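Local coordinates for protein azurocidin (PDB 1A7S) that is a neutrophil-granule serine protease homolog that binds heparin, kills many Gram-negative bacteria and attracts monocytes and fibroblasts, at residues R5-R10 and P141-V146; F12-S17 and G27-H32. All blocks are in the same frame, centred on the assembly; numbering follows the deposited sequence.

Contact 1 (R5-R10 and P141-V146); sequences RKARPR and PRFVNV. With NAG (2-acetamido-2-deoxy-beta-D-glucopyranose), chain B.
The carbonyl oxygen Arg5 O is approached from two sources on the facing strand. Phe143 N donates a hydrogen bond to it at 2.9 Å, in the carbonyl plane. Arg142 CA adds a CA-H...O contact to Arg5 O at 3.1 Å. Arg5 N returns a bond to Phe143 O, which closes the antiparallel hydrogen-bonded pair. Beyond the non-hydrogen-bonded pair Lys6-Arg142, Ala7 N bonds to Pro141 O at 2.8 Å, nearly straight.

The side chains of Arg5 and Phe143 run side by side in the same direction. With chi1 and chi2 both extended, the Arg5 chain runs along the ring, CD 3.6 Å from Phe143 CZ, and a bend at chi3 (-62°) turns the guanidinium toward the sugar. The guanidinium stands 84° from the ring plane. The sugar N-linked to Asn145 meets both groups. Its methyl C8 lies over one guanidinium face and 3.4 Å from Phe143 CE2. Its O3 lies at the guanidinium edge and accepts a bond from Arg5 NH1 at 3.2 Å.

On the face bearing Lys6 and Arg142, the Arg142 guanidinium lies over Arg5 C and Lys6 N, which sit toward its rim, and its NH2 bonds to Gly4 O. A water accepts from Lys6 N and more weakly from Arg142 NH2. Strand 5-6 pairs with strand 142-148, which strand 122-127 flanks through backbone bonds such as Val144 to Val125.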
ATOM      1  N   ARG A   5     -16.143  -2.813  -3.269  1.00 10.64           N
ATOM      2  CA  ARG A   5     -17.231  -2.153  -2.545  1.00 11.00           C
ATOM      3  C   ARG A   5     -16.719  -0.894  -1.864  1.00  9.75           C
ATOM      4  O   ARG A   5     -15.552  -0.806  -1.468  1.00  9.06           O
ATOM      5  CB  ARG A   5     -17.739  -3.116  -1.462  1.00 13.65           C
ATOM      6  CG  ARG A   5     -18.774  -2.767  -0.520  1.00 23.96           C
ATOM      7  CD  ARG A   5     -19.144  -3.886   0.470  1.00 28.49           C
ATOM      8  NE  ARG A   5     -19.667  -5.035  -0.312  1.00 35.37           N
ATOM      9  CZ  ARG A   5     -19.767  -6.246   0.220  1.00 39.81           C
ATOM     10  NH1 ARG A   5     -19.314  -6.515   1.453  1.00 38.10           N
ATOM     11  NH2 ARG A   5     -20.250  -7.215  -0.536  1.00 53.53           N
ATOM     12  N   LYS A   6     -17.588   0.089  -1.715  1.00 10.26           N
ATOM     13  CA  LYS A   6     -17.243   1.320  -1.007  1.00  9.67           C
ATOM     14  C   LYS A   6     -16.972   0.993   0.441  1.00  8.70           C
ATOM     15  O   LYS A   6     -17.746   0.296   1.107  1.00  9.99           O
ATOM     16  CB  LYS A   6     -18.412   2.275  -1.125  1.00 10.99           C
ATOM     17  CG  LYS A   6     -18.227   3.626  -0.479  1.00 11.32           C
ATOM     18  CD  LYS A   6     -19.470   4.504  -0.715  1.00 12.17           C
ATOM     19  CE  LYS A   6     -19.383   5.800   0.097  1.00 10.98           C
ATOM     20  NZ  LYS A   6     -20.597   6.632  -0.181  1.00 11.96           N
ATOM     21  N   ALA A   7     -15.811   1.468   0.925  1.00  9.05           N
ATOM     22  CA  ALA A   7     -15.459   1.313   2.332  1.00  8.74           C
ATOM     23  C   ALA A   7     -16.287   2.237   3.228  1.00  9.26           C
ATOM     24  O   ALA A   7     -16.828   3.264   2.754  1.00 10.28           O
ATOM     25  CB  ALA A   7     -13.964   1.635   2.533  1.00  9.47           C
ATOM     26  N   ARG A   8     -16.314   1.941   4.522  1.00  9.39           N
ATOM     27  CA  ARG A   8     -16.868   2.812   5.515  1.00  9.73           C
ATOM     28  C   ARG A   8     -15.768   3.625   6.178  1.00  8.34           C
ATOM     29  O   ARG A   8     -14.601   3.257   6.167  1.00  8.14           O
ATOM     30  CB  ARG A   8     -17.582   1.940   6.572  1.00 13.20           C
ATOM     31  CG  ARG A   8     -18.845   1.328   5.861  1.00 20.35           C
ATOM     32  CD  ARG A   8     -19.596   0.403   6.642  1.00 19.84           C
ATOM     33  NE  ARG A   8     -20.351   1.055   7.740  1.00 19.27           N
ATOM     34  CZ  ARG A   8     -21.260   0.425   8.423  1.00 18.61           C
ATOM     35  NH1 ARG A   8     -21.655  -0.804   8.087  1.00 25.16           N
ATOM     36  NH2 ARG A   8     -21.699   0.976   9.529  1.00 20.63           N
ATOM     37  N   PRO A   9     -16.149   4.773   6.796  1.00  7.96           N
ATOM     38  CA  PRO A   9     -15.127   5.556   7.481  1.00  8.18           C
ATOM     39  C   PRO A   9     -14.432   4.688   8.535  1.00  7.68           C
ATOM     40  O   PRO A   9     -15.069   3.957   9.268  1.00  8.72           O
ATOM     41  CB  PRO A   9     -15.915   6.695   8.110  1.00  8.63           C
ATOM     42  CG  PRO A   9     -17.085   6.874   7.207  1.00  9.30           C
ATOM     43  CD  PRO A   9     -17.446   5.451   6.772  1.00  9.01           C
ATOM     44  N   ARG A  10     -13.143   4.746   8.594  1.00  7.83           N
ATOM     45  CA  ARG A  10     -12.254   4.094   9.554  1.00  7.94           C
ATOM     46  C   ARG A  10     -12.210   2.618   9.341  1.00  7.89           C
ATOM     47  O   ARG A  10     -11.626   1.923  10.200  1.00  9.14           O
ATOM     48  CB  ARG A  10     -12.647   4.446  11.003  1.00  8.76           C
ATOM     49  CG  ARG A  10     -12.994   5.884  11.239  1.00  8.93           C
ATOM     50  CD  ARG A  10     -13.148   6.206  12.699  1.00  9.95           C
ATOM     51  NE  ARG A  10     -14.086   5.361  13.414  1.00 10.17           N
ATOM     52  CZ  ARG A  10     -15.429   5.541  13.473  1.00  9.69           C
ATOM     53  NH1 ARG A  10     -15.995   6.556  12.860  1.00 10.38           N
ATOM     54  NH2 ARG A  10     -16.151   4.726  14.204  1.00 12.45           N
ATOM     55  N   PRO A 141     -12.651   5.397  -0.347  1.00  8.32           N
ATOM     56  CA  PRO A 141     -11.875   4.188  -0.416  1.00  8.17           C
ATOM     57  C   PRO A 141     -12.810   3.007  -0.826  1.00  7.77           C
ATOM     58  O   PRO A 141     -13.978   3.044  -0.475  1.00  8.39           O
ATOM     59  CB  PRO A 141     -11.303   3.989   0.983  1.00  8.73           C
ATOM     60  CG  PRO A 141     -11.867   5.099   1.812  1.00  9.51           C
ATOM     61  CD  PRO A 141     -13.049   5.674   1.045  1.00  9.29           C
ATOM     62  N   ARG A 142     -12.250   2.098  -1.576  1.00  7.79           N
ATOM     63  CA  ARG A 142     -12.990   0.876  -1.980  1.00  7.81           C
ATOM     64  C   ARG A 142     -12.125  -0.315  -1.586  1.00  7.84           C
ATOM     65  O   ARG A 142     -10.920  -0.179  -1.465  1.00  8.70           O
ATOM     66  CB  ARG A 142     -13.354   0.922  -3.452  1.00  9.09           C
ATOM     67  CG  ARG A 142     -14.170   2.121  -3.851  1.00  9.24           C
ATOM     68  CD  ARG A 142     -14.608   2.063  -5.287  1.00 10.37           C
ATOM     69  NE  ARG A 142     -15.667   1.058  -5.481  1.00 11.99           N
ATOM     70  CZ  ARG A 142     -16.945   1.226  -5.234  1.00 13.08           C
ATOM     71  NH1 ARG A 142     -17.497   2.319  -4.769  1.00 12.54           N
ATOM     72  NH2 ARG A 142     -17.764   0.142  -5.442  1.00 16.32           N
ATOM     73  N   PHE A 143     -12.742  -1.497  -1.468  1.00  8.32           N
ATOM     74  CA  PHE A 143     -12.042  -2.692  -1.078  1.00  8.22           C
ATOM     75  C   PHE A 143     -12.589  -3.902  -1.771  1.00  8.40           C
ATOM     76  O   PHE A 143     -13.773  -3.983  -2.151  1.00  8.77           O
ATOM     77  CB  PHE A 143     -12.006  -2.847   0.443  1.00  9.16           C
ATOM     78  CG  PHE A 143     -13.342  -3.244   1.031  1.00  9.15           C
ATOM     79  CD1 PHE A 143     -14.359  -2.315   1.188  1.00 10.45           C
ATOM     80  CD2 PHE A 143     -13.588  -4.547   1.415  1.00 10.80           C
ATOM     81  CE1 PHE A 143     -15.629  -2.680   1.611  1.00 11.11           C
ATOM     82  CE2 PHE A 143     -14.843  -4.876   1.918  1.00 12.25           C
ATOM     83  CZ  PHE A 143     -15.850  -3.929   1.989  1.00 11.95           C
ATOM     84  N   VAL A 144     -11.732  -4.887  -1.915  1.00  8.34           N
ATOM     85  CA  VAL A 144     -12.097  -6.144  -2.571  1.00  8.51           C
ATOM     86  C   VAL A 144     -11.441  -7.323  -1.842  1.00  8.25           C
ATOM     87  O   VAL A 144     -10.330  -7.187  -1.320  1.00  9.20           O
ATOM     88  CB  VAL A 144     -11.683  -6.113  -4.052  1.00  9.24           C
ATOM     89  CG1 VAL A 144     -10.201  -5.859  -4.295  1.00 10.60           C
ATOM     90  CG2 VAL A 144     -12.274  -7.182  -4.890  1.00 10.78           C
ATOM     91  N   ASN A 145     -12.160  -8.437  -1.790  1.00  8.93           N
ATOM     92  CA  ASN A 145     -11.643  -9.691  -1.303  1.00  8.99           C
ATOM     93  C   ASN A 145     -10.791 -10.322  -2.410  1.00  9.04           C
ATOM     94  O   ASN A 145     -11.292 -10.381  -3.557  1.00 10.48           O
ATOM     95  CB  ASN A 145     -12.788 -10.644  -1.010  1.00  9.74           C
ATOM     96  CG  ASN A 145     -13.553 -10.284   0.256  1.00 11.65           C
ATOM     97  OD1 ASN A 145     -13.046  -9.631   1.173  1.00 14.13           O
ATOM     98  ND2 ASN A 145     -14.812 -10.749   0.286  1.00 13.31           N
ATOM     99  N   VAL A 146      -9.616 -10.775  -2.099  1.00  8.98           N
ATOM    100  CA  VAL A 146      -8.738 -11.405  -3.057  1.00  9.35           C
ATOM    101  C   VAL A 146      -8.201 -12.701  -2.454  1.00 10.19           C
ATOM    102  O   VAL A 146      -8.196 -12.840  -1.204  1.00 11.65           O
ATOM    103  CB  VAL A 146      -7.625 -10.507  -3.598  1.00  9.93           C
ATOM    104  CG1 VAL A 146      -8.187  -9.170  -4.153  1.00 10.43           C
ATOM    105  CG2 VAL A 146      -6.587 -10.192  -2.523  1.00 11.15           C
TER
HETATM  106  C1  NAG B   1     -15.626 -10.714   1.475  1.00 17.95           C
HETATM  107  C2  NAG B   1     -16.968 -10.077   0.980  1.00 19.08           C
HETATM  108  C3  NAG B   1     -17.984 -10.177   2.104  1.00 21.63           C
HETATM  109  C4  NAG B   1     -18.164 -11.737   2.380  1.00 23.96           C
HETATM  110  C5  NAG B   1     -16.787 -12.160   2.944  1.00 22.73           C
HETATM  111  C6  NAG B   1     -16.659 -13.652   3.116  1.00 25.71           C
HETATM  112  C7  NAG B   1     -16.625  -8.108  -0.504  1.00 17.83           C
HETATM  113  C8  NAG B   1     -16.226  -6.675  -0.636  1.00 21.23           C
HETATM  114  N2  NAG B   1     -16.733  -8.620   0.746  1.00 17.29           N
HETATM  115  O3  NAG B   1     -19.222  -9.736   1.652  1.00 26.12           O
HETATM  116  O4  NAG B   1     -19.143 -11.757   3.468  1.00 24.91           O
HETATM  117  O5  NAG B   1     -15.870 -12.092   1.829  1.00 20.47           O
HETATM  118  O6  NAG B   1     -17.432 -14.323   2.158  1.00 38.39           O
HETATM  119  O7  NAG B   1     -16.789  -8.816  -1.444  1.00 23.74           O
HETATM  120  O   HOH W   1     -20.311  -0.185  -3.161  1.00 19.22           O

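Contact 2 (F12-S17 and G27-H32); sequences FPFLAS and GGALIH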
ATOM      1  N   PHE A  12     -10.397   1.010   7.198  1.00  8.84           N
ATOM      2  CA  PHE A  12      -8.976   0.745   6.982  1.00  8.09           C
ATOM      3  C   PHE A  12      -8.141   1.890   7.490  1.00  8.11           C
ATOM      4  O   PHE A  12      -7.595   2.721   6.742  1.00  8.80           O
ATOM      5  CB  PHE A  12      -8.726   0.539   5.471  1.00  9.26           C
ATOM      6  CG  PHE A  12      -9.596  -0.583   4.928  1.00  8.79           C
ATOM      7  CD1 PHE A  12      -9.295  -1.892   5.101  1.00 10.50           C
ATOM      8  CD2 PHE A  12     -10.747  -0.318   4.207  1.00  9.38           C
ATOM      9  CE1 PHE A  12     -10.042  -2.903   4.570  1.00 11.02           C
ATOM     10  CE2 PHE A  12     -11.520  -1.267   3.678  1.00  9.87           C
ATOM     11  CZ  PHE A  12     -11.208  -2.603   3.868  1.00 10.94           C
ATOM     12  N   PRO A  13      -8.045   1.994   8.836  1.00  8.20           N
ATOM     13  CA  PRO A  13      -7.504   3.236   9.432  1.00  8.07           C
ATOM     14  C   PRO A  13      -5.979   3.387   9.352  1.00  7.50           C
ATOM     15  O   PRO A  13      -5.452   4.444   9.709  1.00  8.34           O
ATOM     16  CB  PRO A  13      -8.017   3.188  10.849  1.00 10.30           C
ATOM     17  CG  PRO A  13      -8.219   1.755  11.167  1.00 11.14           C
ATOM     18  CD  PRO A  13      -8.552   1.068   9.879  1.00  8.56           C
ATOM     19  N   PHE A  14      -5.284   2.410   8.827  1.00  7.44           N
ATOM     20  CA  PHE A  14      -3.879   2.447   8.555  1.00  7.20           C
ATOM     21  C   PHE A  14      -3.554   3.009   7.193  1.00  6.44           C
ATOM     22  O   PHE A  14      -2.384   3.154   6.847  1.00  7.91           O
ATOM     23  CB  PHE A  14      -3.247   1.056   8.744  1.00  8.62           C
ATOM     24  CG  PHE A  14      -4.036   0.003   7.998  1.00  8.59           C
ATOM     25  CD1 PHE A  14      -3.937  -0.136   6.652  1.00  8.78           C
ATOM     26  CD2 PHE A  14      -4.963  -0.817   8.693  1.00  9.34           C
ATOM     27  CE1 PHE A  14      -4.731  -1.029   5.931  1.00 10.10           C
ATOM     28  CE2 PHE A  14      -5.745  -1.697   7.973  1.00 10.05           C
ATOM     29  CZ  PHE A  14      -5.662  -1.796   6.625  1.00 10.10           C
ATOM     30  N   LEU A  15      -4.551   3.233   6.341  1.00  6.56           N
ATOM     31  CA  LEU A  15      -4.314   3.575   4.982  1.00  6.97           C
ATOM     32  C   LEU A  15      -3.754   5.000   4.816  1.00  7.70           C
ATOM     33  O   LEU A  15      -4.277   5.929   5.470  1.00 10.01           O
ATOM     34  CB  LEU A  15      -5.552   3.496   4.123  1.00  9.23           C
ATOM     35  CG  LEU A  15      -6.031   2.234   3.614  1.00 13.05           C
ATOM     36  CD1 LEU A  15      -7.222   2.486   2.678  1.00 14.47           C
ATOM     37  CD2 LEU A  15      -4.982   1.354   2.910  1.00 11.61           C
ATOM     38  N   ALA A  16      -2.820   5.130   3.918  1.00  7.37           N
ATOM     39  CA  ALA A  16      -2.301   6.440   3.544  1.00  7.41           C
ATOM     40  C   ALA A  16      -2.680   6.768   2.118  1.00  7.08           C
ATOM     41  O   ALA A  16      -2.733   5.894   1.269  1.00  8.17           O
ATOM     42  CB  ALA A  16      -0.759   6.376   3.622  1.00  8.47           C
ATOM     43  N   SER A  17      -2.869   8.053   1.876  1.00  7.26           N
ATOM     44  CA  SER A  17      -2.985   8.669   0.559  1.00  7.87           C
ATOM     45  C   SER A  17      -1.697   9.473   0.349  1.00  6.97           C
ATOM     46  O   SER A  17      -1.390  10.331   1.148  1.00  9.16           O
ATOM     47  CB  SER A  17      -4.215   9.552   0.484  1.00  7.72           C
ATOM     48  OG  SER A  17      -4.201  10.332  -0.690  1.00  7.63           O
ATOM     49  N   GLY A  27      -1.091   4.783  -2.749  1.00  7.75           N
ATOM     50  CA  GLY A  27      -1.434   4.516  -1.360  1.00  8.05           C
ATOM     51  C   GLY A  27      -0.236   4.053  -0.578  1.00  6.65           C
ATOM     52  O   GLY A  27       0.894   4.011  -1.064  1.00  7.62           O
ATOM     53  N   GLY A  28      -0.487   3.686   0.658  1.00  8.23           N
ATOM     54  CA  GLY A  28       0.512   3.160   1.574  1.00  6.83           C
ATOM     55  C   GLY A  28      -0.158   2.762   2.862  1.00  6.30           C
ATOM     56  O   GLY A  28      -1.385   2.856   2.997  1.00  6.78           O
ATOM     57  N   ALA A  29       0.629   2.391   3.838  1.00  7.01           N
ATOM     58  CA  ALA A  29       0.121   2.019   5.144  1.00  6.83           C
ATOM     59  C   ALA A  29       1.056   2.581   6.225  1.00  6.19           C
ATOM     60  O   ALA A  29       2.284   2.465   6.110  1.00  6.80           O
ATOM     61  CB  ALA A  29       0.108   0.493   5.304  1.00  9.15           C
ATOM     62  N   LEU A  30       0.480   3.100   7.286  1.00  6.62           N
ATOM     63  CA  LEU A  30       1.280   3.465   8.446  1.00  6.91           C
ATOM     64  C   LEU A  30       1.738   2.165   9.098  1.00  6.69           C
ATOM     65  O   LEU A  30       0.910   1.336   9.475  1.00  7.50           O
ATOM     66  CB  LEU A  30       0.402   4.273   9.437  1.00  7.42           C
ATOM     67  CG  LEU A  30       1.151   4.892  10.619  1.00  7.84           C
ATOM     68  CD1 LEU A  30       2.088   6.019  10.153  1.00  8.68           C
ATOM     69  CD2 LEU A  30       0.214   5.379  11.676  1.00  8.89           C
ATOM     70  N   ILE A  31       3.061   1.975   9.264  1.00  6.58           N
ATOM     71  CA  ILE A  31       3.605   0.751   9.869  1.00  6.64           C
ATOM     72  C   ILE A  31       4.380   1.010  11.135  1.00  8.01           C
ATOM     73  O   ILE A  31       4.878   0.064  11.795  1.00  8.09           O
ATOM     74  CB  ILE A  31       4.465  -0.058   8.887  1.00  7.63           C
ATOM     75  CG1 ILE A  31       5.655   0.739   8.332  1.00  7.30           C
ATOM     76  CG2 ILE A  31       3.573  -0.586   7.745  1.00  7.96           C
ATOM     77  CD1 ILE A  31       6.831  -0.114   7.908  1.00  8.11           C
ATOM     78  N   HIS A  32       4.445   2.249  11.569  1.00  7.41           N
ATOM     79  CA  HIS A  32       5.185   2.728  12.734  1.00  7.62           C
ATOM     80  C   HIS A  32       4.740   4.182  12.884  1.00  8.42           C
ATOM     81  O   HIS A  32       4.285   4.811  11.939  1.00  8.68           O
ATOM     82  CB  HIS A  32       6.699   2.648  12.419  1.00  7.35           C
ATOM     83  CG  HIS A  32       7.627   3.121  13.512  1.00  8.83           C
ATOM     84  ND1 HIS A  32       8.368   2.379  14.367  1.00 10.95           N
ATOM     85  CD2 HIS A  32       7.969   4.335  13.794  1.00  8.44           C
ATOM     86  CE1 HIS A  32       9.065   3.211  15.163  1.00  9.84           C
ATOM     87  NE2 HIS A  32       8.790   4.447  14.771  1.00 11.97           N
TER
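This contact is the open end of the beta hairpin formed by strands 15-20 and 23-32. Phe14 O accepts a hydrogen bond from Leu30 N at 2.9 Å, in the carbonyl plane. The same oxygen receives a CA-H...O contact from Ala29 CA at 3.2 Å. Ala16 N bonds to Gly28 O at 2.8 Å. That bond is nearly straight at its hydrogen, but the donor stands above the carbonyl plane, 53° out of it. The return bond from Gly28 N to Ala16 O is long at 3.2 Å and weak. Gly27 CA also meets Ala16 O, through a CA-H...O contact.

The hairpin begins the six-stranded antiparallel barrel of the trypsin-like fold, in the N-terminal half of the chain. The strands pair antiparallel but are strongly twisted, with 133° between the directions of segments 15-17 and 27-32. A type I turn from Phe12 to Leu15, closed by a bond from Leu15 N to Phe12 O, leads into the first strand.

Side-chain contact is slight. Phe14 CD1 lies 4.3 Å from Ala29 CB, and the backbone carbon Phe12 C sits over one face of the Phe14 ring. Ala16 CB lies alongside the Gly28 carbonyl, 3.6 Å from Gly28 O. Gly27 and Gly28 bring no side chains to this close pairing. On the face carrying Leu15 and Ala29, both side chains touch Pro178 of strand 178-181. Ala16, on the other face, packs on Val53 and Leu55 of strand 51-55. Residues 27-32 belong to the region 20-44 that possesses antibiotic activity.

The centres of the two contacts lie about 14 Å apart. In chain order, residues 5-10 come first, then both segments of contact 2, and residues 141-146 last. Contact 1 is therefore a long-range closure, whereas contact 2 is a local hairpin. The N-terminal residues join the seven-stranded sheet, made mostly of later strands, before the chain enters the six-stranded barrel of contact 2. Phe12, just ahead of strand 15-20, packs back on contact 1: its CZ lies 3.5 Å from Phe143 CB, and its CE2 meets Ala7 CB. Contact 1 lies near the glycosylated surface. Contact 2 is buried in the barrel wall, with one face against strand 178-181 of the other sheet.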